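Long-range contacts in cytochrome p450EpoK (Sorangium cellulosum, PDB 1PKF), which belongs to the cytochrome P450 family and binds an iron protoporphyrin IX (haem), with epothilone D held in a neighbouring pocket: residues I260-F265 / E293-E298; L286-L291 / E374-V379; I300-T305 / F403-S408; S332-G337 / S355-R360. One frame throughout, in Å; residues are numbered along the deposited sequence.

Interaction 1: I260-F265 / E293-E298; sequences IYLIAF and EVLRFE. Unlike the reference sequence in segment 293-298: E298 (reference Asp).
L262 and F265, one turn apart on the long helix 241-272, reach V294, L295 and E298 at the end of helix 287-297. The two helix segments cross nearly at right angles (93°), with their axes 10.1 Å apart at closest approach. The leucine side chains repeat that crossing: L262 lies across L295 with CD1 against CD1 at 3.7 Å. V294 CG1 packs on F265 CB. The F265 ring turns instead to the end of the helix. Its CD2 lies 3.3 Å from the carbonyl O of E298, which approaches obliquely. The E298 carboxylate reaches the same CD2-CE2 region from the other side of the ring plane, OE1 3.6 Å from CD2, its own plane tilted 49° from the ring. With chi1 at 81°, E298 places CG between its own N and C, and the chain then turns about CB-CG towards F265. N269 binds OE1 and R404 binds OE2. Behind the interface R296 grips E293 side-on, NE to OE2 at 3.0 Å and NH2 to OE1 at 3.1 Å, the ExxR pair of P450s. The contact is thus chiefly apolar, and the buried E298 carboxylate is probably kept ionised by R404 and N269.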
# COMPACT_ATOMS: atom_id res chain seq x y z
N ILE A 260 5.19 -0.85 5.56
CA ILE A 260 5.31 -1.04 6.99
C ILE A 260 4.43 -2.20 7.36
O ILE A 260 4.87 -3.09 8.08
CB ILE A 260 4.93 0.27 7.76
CG1 ILE A 260 5.94 1.38 7.42
CG2 ILE A 260 4.92 0.03 9.23
CD1 ILE A 260 5.69 2.71 8.20
N TYR A 261 3.20 -2.23 6.82
CA TYR A 261 2.23 -3.23 7.20
C TYR A 261 2.61 -4.60 6.62
O TYR A 261 2.48 -5.58 7.30
CB TYR A 261 0.80 -2.78 6.85
CG TYR A 261 0.44 -1.53 7.63
CD1 TYR A 261 0.83 -1.41 8.97
CD2 TYR A 261 -0.18 -0.46 7.05
CE1 TYR A 261 0.56 -0.28 9.69
CE2 TYR A 261 -0.45 0.70 7.78
CZ TYR A 261 -0.06 0.77 9.09
OH TYR A 261 -0.32 1.87 9.86
N LEU A 262 3.15 -4.65 5.40
CA LEU A 262 3.63 -5.91 4.83
C LEU A 262 4.66 -6.58 5.73
O LEU A 262 4.51 -7.74 6.12
CB LEU A 262 4.25 -5.67 3.45
CG LEU A 262 5.02 -6.85 2.84
CD1 LEU A 262 4.11 -8.08 2.69
CD2 LEU A 262 5.58 -6.42 1.51
N ILE A 263 5.71 -5.83 6.05
CA ILE A 263 6.78 -6.34 6.90
C ILE A 263 6.22 -6.85 8.22
O ILE A 263 6.56 -7.95 8.69
CB ILE A 263 7.84 -5.24 7.13
CG1 ILE A 263 8.65 -5.00 5.88
CG2 ILE A 263 8.78 -5.61 8.26
CD1 ILE A 263 9.42 -3.69 5.90
N ALA A 264 5.34 -6.07 8.83
CA ALA A 264 4.77 -6.46 10.13
C ALA A 264 3.83 -7.67 10.03
O ALA A 264 3.88 -8.55 10.88
CB ALA A 264 4.04 -5.25 10.78
N PHE A 265 2.96 -7.68 9.02
CA PHE A 265 2.07 -8.80 8.81
C PHE A 265 2.86 -10.07 8.46
O PHE A 265 2.45 -11.17 8.78
CB PHE A 265 1.10 -8.52 7.68
CG PHE A 265 -0.17 -7.81 8.09
CD1 PHE A 265 -0.15 -6.60 8.75
CD2 PHE A 265 -1.40 -8.34 7.74
CE1 PHE A 265 -1.34 -5.93 9.08
CE2 PHE A 265 -2.58 -7.69 8.09
CZ PHE A 265 -2.54 -6.48 8.77
N GLU A 293 2.21 -14.68 -0.29
CA GLU A 293 1.12 -15.37 0.38
C GLU A 293 0.62 -14.62 1.64
O GLU A 293 -0.50 -14.82 2.09
CB GLU A 293 1.54 -16.80 0.72
CG GLU A 293 0.65 -17.52 1.71
CD GLU A 293 -0.66 -17.97 1.11
OE1 GLU A 293 -1.25 -18.92 1.68
OE2 GLU A 293 -1.08 -17.40 0.09
N VAL A 294 1.46 -13.77 2.22
CA VAL A 294 1.05 -12.98 3.37
C VAL A 294 -0.04 -12.04 2.92
O VAL A 294 -1.05 -11.87 3.60
CB VAL A 294 2.20 -12.17 3.94
CG1 VAL A 294 1.67 -10.98 4.75
CG2 VAL A 294 3.06 -13.06 4.80
N LEU A 295 0.16 -11.44 1.77
CA LEU A 295 -0.78 -10.47 1.23
C LEU A 295 -2.04 -11.15 0.67
O LEU A 295 -3.13 -10.55 0.60
CB LEU A 295 -0.09 -9.69 0.14
CG LEU A 295 0.42 -8.27 0.34
CD1 LEU A 295 0.56 -7.83 1.81
CD2 LEU A 295 1.68 -8.06 -0.41
N ARG A 296 -1.86 -12.38 0.24
CA ARG A 296 -2.94 -13.19 -0.27
C ARG A 296 -3.83 -13.69 0.86
O ARG A 296 -5.04 -13.57 0.80
CB ARG A 296 -2.36 -14.38 -1.04
CG ARG A 296 -3.33 -14.93 -2.05
CD ARG A 296 -4.44 -15.82 -1.43
NE ARG A 296 -3.94 -16.72 -0.37
CZ ARG A 296 -4.73 -17.48 0.41
NH1 ARG A 296 -6.05 -17.42 0.27
NH2 ARG A 296 -4.22 -18.25 1.36
N PHE A 297 -3.21 -14.26 1.89
CA PHE A 297 -3.91 -14.89 2.96
C PHE A 297 -4.48 -13.84 3.89
O PHE A 297 -5.52 -14.01 4.50
CB PHE A 297 -2.95 -15.72 3.78
CG PHE A 297 -3.55 -16.27 5.04
CD1 PHE A 297 -4.60 -17.17 4.98
CD2 PHE A 297 -3.06 -15.90 6.27
CE1 PHE A 297 -5.16 -17.70 6.13
CE2 PHE A 297 -3.62 -16.40 7.43
CZ PHE A 297 -4.67 -17.31 7.36
N GLU A 298 -3.74 -12.75 4.03
CA GLU A 298 -4.27 -11.73 4.88
C GLU A 298 -3.90 -10.31 4.59
O GLU A 298 -3.06 -9.68 5.18
CB GLU A 298 -4.11 -12.17 6.27
CG GLU A 298 -2.81 -11.97 6.87
CD GLU A 298 -3.14 -11.54 8.24
OE1 GLU A 298 -2.28 -11.58 9.11
OE2 GLU A 298 -4.35 -11.18 8.37

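Interaction 2: L286-L291 / E374-V379; sequences LMRNAL and EAEIAV
V379 N donates to A375 O at 2.7 Å, a bond inside helix 368-385 that sets these two residues one turn apart on the side facing L291 and M287. L291 fits against that turn by both branches. Its CD1 lies 3.8 Å from A375 CB and 3.4 Å from the backbone N of E376, so this methyl rests on the helix backbone itself. The other branch, CD2, meets V379 CG2 at 4.1 Å, and the two side chains run antiparallel, side by side. M287 comes from one turn earlier: its CG is anti to the backbone N (chi1 180°), and bends at the next two bonds bring CE obliquely to V379 CG1, at 4.0 Å. The segment axes stand 9.8 Å apart at an angle of 110°. At the exposed border R288 and E376 face each other, yet NE and OE1 remain 4.5 Å apart, with the carboxylate oxygen at the edge of the guanidinium. A266 of helix 241-272 packs on L291 and V379, making this a junction of three helices. Cohesion therefore rests on methyl and thioether packing, while the separated charges probably add only a modest attraction, as R288 is exposed to solvent.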
# COMPACT_ATOMS: atom_id res chain seq x y z
N LEU A 286 12.18 -19.61 -0.51
CA LEU A 286 10.71 -19.53 -0.42
C LEU A 286 10.24 -18.19 0.19
O LEU A 286 9.04 -17.93 0.26
CB LEU A 286 10.15 -20.68 0.44
CG LEU A 286 9.57 -21.90 -0.29
CD1 LEU A 286 9.00 -22.90 0.74
CD2 LEU A 286 8.52 -21.51 -1.34
N MET A 287 11.17 -17.36 0.64
CA MET A 287 10.80 -16.16 1.37
C MET A 287 9.95 -15.29 0.45
O MET A 287 8.94 -14.75 0.88
CB MET A 287 12.04 -15.43 1.89
CG MET A 287 11.76 -14.15 2.66
SD MET A 287 10.53 -14.29 4.00
CE MET A 287 11.50 -15.00 5.28
N ARG A 288 10.31 -15.20 -0.82
CA ARG A 288 9.58 -14.33 -1.71
C ARG A 288 8.14 -14.78 -1.89
O ARG A 288 7.23 -13.94 -1.95
CB ARG A 288 10.25 -14.21 -3.06
CG ARG A 288 9.70 -13.01 -3.88
CD ARG A 288 10.76 -12.21 -4.67
NE ARG A 288 11.71 -13.11 -5.34
CZ ARG A 288 11.42 -13.83 -6.43
NH1 ARG A 288 10.22 -13.75 -6.99
NH2 ARG A 288 12.35 -14.63 -6.95
N ASN A 289 7.93 -16.09 -1.96
CA ASN A 289 6.59 -16.63 -2.16
C ASN A 289 5.76 -16.44 -0.94
O ASN A 289 4.58 -16.18 -1.03
CB ASN A 289 6.59 -18.15 -2.47
CG ASN A 289 5.28 -18.59 -3.05
OD1 ASN A 289 4.88 -18.11 -4.08
ND2 ASN A 289 4.60 -19.50 -2.38
N ALA A 290 6.39 -16.61 0.20
CA ALA A 290 5.75 -16.47 1.49
C ALA A 290 5.25 -15.05 1.72
O ALA A 290 4.21 -14.84 2.32
CB ALA A 290 6.70 -16.82 2.55
N LEU A 291 6.02 -14.09 1.26
CA LEU A 291 5.65 -12.70 1.42
C LEU A 291 4.49 -12.41 0.52
O LEU A 291 3.61 -11.63 0.88
CB LEU A 291 6.83 -11.79 1.10
CG LEU A 291 7.96 -11.88 2.11
CD1 LEU A 291 9.17 -11.08 1.62
CD2 LEU A 291 7.52 -11.37 3.45
N GLU A 374 12.42 -4.88 -0.02
CA GLU A 374 12.48 -4.39 1.36
C GLU A 374 12.04 -5.45 2.34
O GLU A 374 12.67 -5.67 3.37
CB GLU A 374 11.58 -3.16 1.55
CG GLU A 374 11.93 -1.93 0.72
CD GLU A 374 10.97 -0.78 0.99
OE1 GLU A 374 10.77 -0.48 2.18
OE2 GLU A 374 10.38 -0.23 0.05
N ALA A 375 10.93 -6.11 2.03
CA ALA A 375 10.37 -7.09 2.98
C ALA A 375 11.22 -8.38 3.05
O ALA A 375 11.43 -8.92 4.13
CB ALA A 375 8.92 -7.42 2.59
N GLU A 376 11.71 -8.86 1.92
CA GLU A 376 12.66 -10.00 1.91
C GLU A 376 13.87 -9.69 2.80
O GLU A 376 14.23 -10.45 3.68
CB GLU A 376 13.12 -10.29 0.49
CG GLU A 376 14.13 -11.42 0.34
CD GLU A 376 14.22 -11.93 -1.11
OE1 GLU A 376 14.01 -11.12 -2.08
OE2 GLU A 376 14.49 -13.15 -1.30
N ILE A 377 14.46 -8.53 2.62
CA ILE A 377 15.59 -8.16 3.46
C ILE A 377 15.19 -8.01 4.91
O ILE A 377 15.89 -8.52 5.79
CB ILE A 377 16.24 -6.88 2.95
CG1 ILE A 377 16.89 -7.17 1.60
CG2 ILE A 377 17.25 -6.40 3.94
CD1 ILE A 377 17.38 -5.97 0.86
N ALA A 378 14.07 -7.35 5.19
CA ALA A 378 13.73 -7.06 6.58
C ALA A 378 13.25 -8.29 7.30
O ALA A 378 13.61 -8.54 8.44
CB ALA A 378 12.63 -5.97 6.64
N VAL A 379 12.40 -9.05 6.64
CA VAL A 379 11.85 -10.22 7.28
C VAL A 379 12.90 -11.33 7.26
O VAL A 379 13.04 -12.01 8.24
CB VAL A 379 10.55 -10.71 6.59
CG1 VAL A 379 9.97 -11.92 7.34
CG2 VAL A 379 9.52 -9.60 6.54

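Interaction 3: I300-T305 / F403-S408; sequences ILRIGT and FRNIES. With EPD (epothilone D), chain C.
I300 O accepts the backbone N of R404 at 2.8 Å, with a fairly straight N-H...O angle of 161°, the one strong hydrogen bond between the segments. The same oxygen lies 3.3 Å from F403 CA, a CA-H...O contact. F403 and L301 form a single beta bridge, and R404 sits at the centre of an inverse gamma turn. F403 O faces the R302 guanidinium, but its bonds there are weak: NH2 at 3.1 Å and NE at 3.3 Å, both with poor angles. R302 has further acceptors in the carbonyls of H400 (for NE), G398 (for NH2) and P19 (for NH1), so the buried cation is surrounded by oxygens. N405 OD1 takes H400 N. R404 is supplied by A25 O and N299 O, completed by its salt bridge to E298, and its CD rests 3.4 Å from L301 O. On the apolar side L301 CD2 meets F403 CE2 obliquely at 3.6 Å, and the I300 side chain extends beside the ring in the same direction. With chi1 at -58°, F403 turns its ring towards epothilone D, where CZ is 3.3 Å from O16. The ligand's O10 donates to G304 O at 2.9 Å, which puts both segments in the wall of its pocket; T305 OG1 is hydrogen-bonded to haem propionate O1A. Helix 241-272 flanks the contact, with T258 against F403, F265 against R404 and Y261 against N405. Segment 300-305 runs into strand 304-309, beside strand 325-329, and segment 403-408 into strand 406-412, beside strand 396-397.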
# COMPACT_ATOMS: atom_id res chain seq x y z
N ILE A 300 -3.51 -6.51 3.77
CA ILE A 300 -3.43 -5.36 4.65
C ILE A 300 -4.56 -4.37 4.45
O ILE A 300 -4.71 -3.46 5.27
CB ILE A 300 -2.05 -4.63 4.48
CG1 ILE A 300 -1.87 -4.11 3.06
CG2 ILE A 300 -0.92 -5.54 4.91
CD1 ILE A 300 -0.66 -3.17 2.86
N LEU A 301 -5.33 -4.49 3.38
CA LEU A 301 -6.37 -3.52 3.12
C LEU A 301 -7.61 -3.81 3.99
O LEU A 301 -7.92 -4.97 4.23
CB LEU A 301 -6.73 -3.48 1.67
CG LEU A 301 -5.64 -2.94 0.76
CD1 LEU A 301 -5.97 -3.16 -0.69
CD2 LEU A 301 -5.40 -1.44 1.04
N ARG A 302 -8.21 -2.74 4.53
CA ARG A 302 -9.44 -2.80 5.32
C ARG A 302 -10.64 -3.15 4.46
O ARG A 302 -11.46 -4.00 4.81
CB ARG A 302 -9.68 -1.42 5.99
CG ARG A 302 -10.79 -1.39 7.04
CD ARG A 302 -10.86 -0.09 7.87
NE ARG A 302 -9.68 0.05 8.72
CZ ARG A 302 -9.59 -0.45 9.93
NH1 ARG A 302 -10.60 -1.09 10.48
NH2 ARG A 302 -8.48 -0.28 10.64
N ILE A 303 -10.76 -2.46 3.34
CA ILE A 303 -11.84 -2.65 2.40
C ILE A 303 -11.29 -3.02 1.01
O ILE A 303 -11.53 -4.12 0.49
CB ILE A 303 -12.73 -1.39 2.31
CG1 ILE A 303 -13.13 -0.92 3.74
CG2 ILE A 303 -13.93 -1.69 1.49
CD1 ILE A 303 -12.98 0.55 4.00
N GLY A 304 -10.55 -2.12 0.38
CA GLY A 304 -9.94 -2.45 -0.90
C GLY A 304 -9.61 -1.19 -1.64
O GLY A 304 -9.04 -0.29 -1.08
N THR A 305 -9.95 -1.16 -2.92
CA THR A 305 -9.69 0.02 -3.71
C THR A 305 -10.98 0.38 -4.41
O THR A 305 -11.97 -0.35 -4.28
CB THR A 305 -8.49 -0.21 -4.66
OG1 THR A 305 -8.19 1.01 -5.36
CG2 THR A 305 -8.86 -1.24 -5.74
N PHE A 403 -6.25 0.80 5.74
CA PHE A 403 -5.45 -0.34 6.16
C PHE A 403 -5.92 -0.96 7.48
O PHE A 403 -6.40 -0.28 8.38
CB PHE A 403 -3.98 0.06 6.31
CG PHE A 403 -3.37 0.63 5.06
CD1 PHE A 403 -2.80 1.90 5.07
CD2 PHE A 403 -3.37 -0.09 3.89
CE1 PHE A 403 -2.25 2.41 3.93
CE2 PHE A 403 -2.84 0.41 2.75
CZ PHE A 403 -2.26 1.67 2.76
N ARG A 404 -5.74 -2.27 7.58
CA ARG A 404 -5.82 -2.95 8.87
C ARG A 404 -4.49 -2.71 9.58
O ARG A 404 -3.61 -3.56 9.62
CB ARG A 404 -6.04 -4.46 8.68
CG ARG A 404 -7.25 -4.82 7.84
CD ARG A 404 -7.24 -6.30 7.32
NE ARG A 404 -6.93 -7.19 8.41
CZ ARG A 404 -6.31 -8.35 8.32
NH1 ARG A 404 -5.91 -8.81 7.14
NH2 ARG A 404 -6.08 -9.04 9.42
N ASN A 405 -4.35 -1.53 10.13
CA ASN A 405 -3.05 -1.06 10.57
C ASN A 405 -2.61 -1.67 11.89
O ASN A 405 -3.35 -1.64 12.83
CB ASN A 405 -3.01 0.48 10.60
CG ASN A 405 -4.08 1.12 11.51
OD1 ASN A 405 -5.30 0.79 11.47
ND2 ASN A 405 -3.62 2.09 12.31
N ILE A 406 -1.42 -2.26 11.95
CA ILE A 406 -0.90 -2.77 13.21
C ILE A 406 -0.12 -1.65 13.85
O ILE A 406 0.78 -1.10 13.23
CB ILE A 406 -0.00 -4.00 13.04
CG1 ILE A 406 -0.79 -5.17 12.48
CG2 ILE A 406 0.53 -4.45 14.40
CD1 ILE A 406 -0.00 -6.53 12.46
N GLU A 407 -0.50 -1.27 15.06
CA GLU A 407 0.16 -0.17 15.77
C GLU A 407 1.39 -0.64 16.55
O GLU A 407 2.38 0.11 16.68
CB GLU A 407 -0.85 0.55 16.69
CG GLU A 407 -2.06 1.06 15.90
CD GLU A 407 -2.96 2.02 16.69
OE1 GLU A 407 -3.36 3.06 16.10
OE2 GLU A 407 -3.31 1.70 17.85
N SER A 408 1.30 -1.86 17.06
CA SER A 408 2.41 -2.49 17.75
C SER A 408 2.40 -4.02 17.61
O SER A 408 1.38 -4.65 17.53
CB SER A 408 2.42 -2.09 19.23
OG SER A 408 1.19 -2.43 19.84
C51 EPD C . -2.13 -0.00 -1.26
C5 EPD C . -2.58 1.24 -1.99
C4 EPD C . -1.74 2.25 -1.93
C3 EPD C . -1.90 3.49 -2.77
C2 EPD C . -1.94 4.78 -1.88
C20 EPD C . -2.08 6.13 -2.73
C21 EPD C . -2.53 7.37 -1.98
C22 EPD C . -1.85 6.01 -4.06
C23 EPD C . -1.95 7.09 -4.98
C24 EPD C . -1.63 7.20 -6.22
S1 EPD C . -2.02 8.77 -6.89
C25 EPD C . -2.66 9.15 -5.33
C27 EPD C . -3.24 10.53 -5.16
N26 EPD C . -2.60 8.26 -4.46
C6 EPD C . -3.62 1.15 -3.13
C7 EPD C . -4.93 0.49 -2.73
C8 EPD C . -5.72 1.48 -1.86
C9 EPD C . -6.88 2.34 -2.29
C91 EPD C . -6.71 3.51 -3.18
C10 EPD C . -7.17 3.02 -0.86
O10 EPD C . -7.53 1.91 0.04
C11 EPD C . -8.16 4.26 -0.87
C28 EPD C . -9.58 3.94 -1.28
C12 EPD C . -8.20 4.95 0.49
O12 EPD C . -8.86 4.35 1.35
C13 EPD C . -7.41 6.27 0.65
C30 EPD C . -7.85 7.36 -0.29
C29 EPD C . -7.33 6.74 2.10
C14 EPD C . -5.89 6.02 0.17
O14 EPD C . -5.12 7.22 0.04
C15 EPD C . -5.02 5.20 1.08
C16 EPD C . -3.63 4.93 0.42
O16 EPD C . -2.71 4.55 1.11
O1 EPD C . -3.44 5.13 -1.02

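Interaction 4: S332-G337 / S355-R360; sequences SALRDG and SLAYGR. With HEM (protoporphyrin IX containing Fe), chain B.
L334 carries the apolar part of the contact, pushing its two methyls against the backbone and side chains of S355, L356 and A357. CD2 lies 3.4 Å from L356 N and 4.2 Å from L356 CB, so it meets the backbone more closely than the side chain. The other branch points towards S355 and A357, with CD1 at 4.0 Å from S355 OG and 4.3 Å from A357 CB. Its chi1 of -67° sets CG anti to the carbonyl carbon and directs the fork at the opposing loop. A333 CB adds a loose touch on L356 CD1.

The hydrogen bonds run within each segment and shape it. Type I turns span A333 to D336 and L356 to G359, the latter closed by G359 N to L356 O. R360 folds back over its own loop: NH2 reaches S355 O at 2.9 Å from above the carbonyl plane, and NH1 reaches G359 O at 2.9 Å nearly in the guanidinium plane. L356 CD2 lies 3.9 Å above one face of that guanidinium, over its centre.

Contacts with the haem come from the far side of 355-360, where Y358 OH approaches CBB at 3.3 Å. Y358 to R360 open the cysteine-containing haem-binding loop typical of P450s, and Y358 pairs by its backbone with C365. V58 of helix 55-63 packs on both A333 and L356, L295 of helix 287-297 touches A357 and Y358, and helix 368-385 lies against Y358, so the contact joins the end of helix 330-333 to the haem's surroundings.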
# COMPACT_ATOMS: atom_id res chain seq x y z
N SER A 332 -11.39 -10.10 0.74
CA SER A 332 -12.43 -11.08 0.53
C SER A 332 -12.21 -11.87 -0.74
O SER A 332 -12.26 -13.11 -0.73
CB SER A 332 -13.80 -10.40 0.40
OG SER A 332 -14.78 -11.42 0.24
N ALA A 333 -12.03 -11.14 -1.84
CA ALA A 333 -11.73 -11.74 -3.11
C ALA A 333 -10.58 -12.71 -2.97
O ALA A 333 -10.56 -13.71 -3.64
CB ALA A 333 -11.38 -10.67 -4.13
N LEU A 334 -9.63 -12.44 -2.09
CA LEU A 334 -8.44 -13.25 -1.97
C LEU A 334 -8.60 -14.41 -1.03
O LEU A 334 -7.65 -15.18 -0.84
CB LEU A 334 -7.25 -12.40 -1.53
CG LEU A 334 -6.77 -11.36 -2.54
CD1 LEU A 334 -5.50 -10.67 -2.04
CD2 LEU A 334 -6.52 -12.00 -3.89
N ARG A 335 -9.78 -14.57 -0.43
CA ARG A 335 -10.12 -15.81 0.28
C ARG A 335 -11.20 -16.60 -0.49
O ARG A 335 -11.85 -17.48 0.05
CB ARG A 335 -10.63 -15.51 1.70
CG ARG A 335 -9.60 -14.95 2.63
CD ARG A 335 -8.65 -15.94 3.10
NE ARG A 335 -7.85 -15.45 4.20
CZ ARG A 335 -8.09 -15.66 5.48
NH1 ARG A 335 -9.13 -16.37 5.85
NH2 ARG A 335 -7.26 -15.20 6.39
N ASP A 336 -11.36 -16.28 -1.76
CA ASP A 336 -12.40 -16.84 -2.59
C ASP A 336 -11.99 -18.27 -2.95
O ASP A 336 -11.02 -18.48 -3.71
CB ASP A 336 -12.60 -15.95 -3.82
CG ASP A 336 -13.82 -16.35 -4.66
OD1 ASP A 336 -14.14 -17.56 -4.71
OD2 ASP A 336 -14.49 -15.55 -5.35
N GLY A 337 -12.71 -19.23 -2.37
CA GLY A 337 -12.40 -20.65 -2.47
C GLY A 337 -12.52 -21.29 -3.84
O GLY A 337 -11.94 -22.35 -4.08
N SER A 355 -3.03 -13.86 -6.87
CA SER A 355 -3.16 -12.76 -5.91
C SER A 355 -3.34 -11.43 -6.62
O SER A 355 -2.63 -11.12 -7.56
CB SER A 355 -1.94 -12.71 -4.97
OG SER A 355 -2.12 -11.79 -3.90
N LEU A 356 -4.35 -10.68 -6.21
CA LEU A 356 -4.62 -9.34 -6.76
C LEU A 356 -4.06 -8.22 -5.86
O LEU A 356 -4.39 -7.05 -6.03
CB LEU A 356 -6.14 -9.12 -6.89
CG LEU A 356 -6.95 -10.08 -7.74
CD1 LEU A 356 -8.43 -10.02 -7.43
CD2 LEU A 356 -6.74 -9.72 -9.15
N ALA A 357 -3.19 -8.58 -4.93
CA ALA A 357 -2.78 -7.67 -3.88
C ALA A 357 -2.06 -6.44 -4.42
O ALA A 357 -2.10 -5.42 -3.79
CB ALA A 357 -1.92 -8.38 -2.84
N TYR A 358 -1.42 -6.56 -5.58
CA TYR A 358 -0.72 -5.43 -6.19
C TYR A 358 -1.46 -4.86 -7.36
O TYR A 358 -0.92 -4.06 -8.13
CB TYR A 358 0.69 -5.81 -6.59
CG TYR A 358 1.58 -6.05 -5.41
CD1 TYR A 358 1.86 -7.32 -4.99
CD2 TYR A 358 2.15 -4.99 -4.71
CE1 TYR A 358 2.68 -7.55 -3.93
CE2 TYR A 358 2.96 -5.20 -3.63
CZ TYR A 358 3.22 -6.50 -3.23
OH TYR A 358 4.05 -6.74 -2.14
N GLY A 359 -2.73 -5.21 -7.49
CA GLY A 359 -3.51 -4.68 -8.59
C GLY A 359 -3.45 -5.48 -9.89
O GLY A 359 -2.78 -6.49 -10.01
N ARG A 360 -4.15 -4.96 -10.88
CA ARG A 360 -4.14 -5.49 -12.25
C ARG A 360 -4.45 -4.36 -13.20
O ARG A 360 -5.24 -3.48 -12.86
CB ARG A 360 -5.26 -6.51 -12.42
CG ARG A 360 -5.00 -7.83 -11.81
CD ARG A 360 -3.91 -8.65 -12.47
NE ARG A 360 -3.80 -9.97 -11.87
CZ ARG A 360 -3.17 -10.28 -10.77
NH1 ARG A 360 -2.53 -9.36 -10.06
NH2 ARG A 360 -3.16 -11.54 -10.34
CHA HEM B . -0.96 1.38 -6.94
CHB HEM B . -0.79 -2.04 -3.69
CHC HEM B . 3.65 -0.74 -2.24
CHD HEM B . 3.36 2.88 -5.25
C1A HEM B . -1.25 0.26 -6.24
C2A HEM B . -2.45 -0.53 -6.40
C3A HEM B . -2.41 -1.47 -5.48
C4A HEM B . -1.19 -1.29 -4.73
CMA HEM B . -3.49 -2.54 -5.31
CAA HEM B . -3.56 -0.30 -7.44
CBA HEM B . -4.73 0.41 -6.76
CGA HEM B . -5.86 0.57 -7.75
O1A HEM B . -6.86 1.27 -7.44
O2A HEM B . -5.77 0.01 -8.89
C1B HEM B . 0.40 -1.89 -3.05
C2B HEM B . 0.79 -2.75 -1.96
C3B HEM B . 2.01 -2.40 -1.62
C4B HEM B . 2.41 -1.29 -2.41
CMB HEM B . -0.00 -3.93 -1.30
CAB HEM B . 2.87 -2.94 -0.48
CBB HEM B . 3.04 -4.22 -0.27
C1C HEM B . 4.05 0.31 -2.94
C2C HEM B . 5.34 0.97 -2.93
C3C HEM B . 5.24 1.99 -3.78
C4C HEM B . 3.90 1.98 -4.38
CMC HEM B . 6.57 0.60 -2.10
CAC HEM B . 6.39 2.94 -4.03
CBC HEM B . 6.34 3.67 -5.10
C1D HEM B . 2.14 2.82 -5.87
C2D HEM B . 1.69 3.87 -6.76
C3D HEM B . 0.37 3.41 -7.29
C4D HEM B . 0.14 2.14 -6.66
CMD HEM B . 2.37 5.17 -7.19
CAD HEM B . -0.51 4.13 -8.30
CBD HEM B . -0.29 3.38 -9.62
CGD HEM B . -1.19 3.93 -10.68
O1D HEM B . -2.30 4.41 -10.38
O2D HEM B . -0.81 3.90 -11.87
NA HEM B . -0.51 -0.22 -5.21
NB HEM B . 1.41 -0.95 -3.34
NC HEM B . 3.23 0.93 -3.83
ND HEM B . 1.21 1.78 -5.81
FE HEM B . 1.47 0.20 -4.64

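Overall arrangement
From the N terminus, helix 241-272 supplies the first partner, and interaction 1 closes a short, mostly helical loop of 27 residues at 293-298. Interaction 2 opens inside that loop, at 286-291, and closes at 374-379, so the two cross. Interaction 3 opens at 300-305, after interaction 1 has closed, and crosses interaction 2 by ending at 403-408. Interaction 4 is the innermost, its 17-residue connection falling within the spans of both 2 and 3. Interaction 1 touches all the others: L262 packs on A375, E298 bridges to R404, and R296 NH1 reaches L334 O. Together they tie helices 241-272, 287-297 and 368-385 to the haem-side loop and the C-terminal strand.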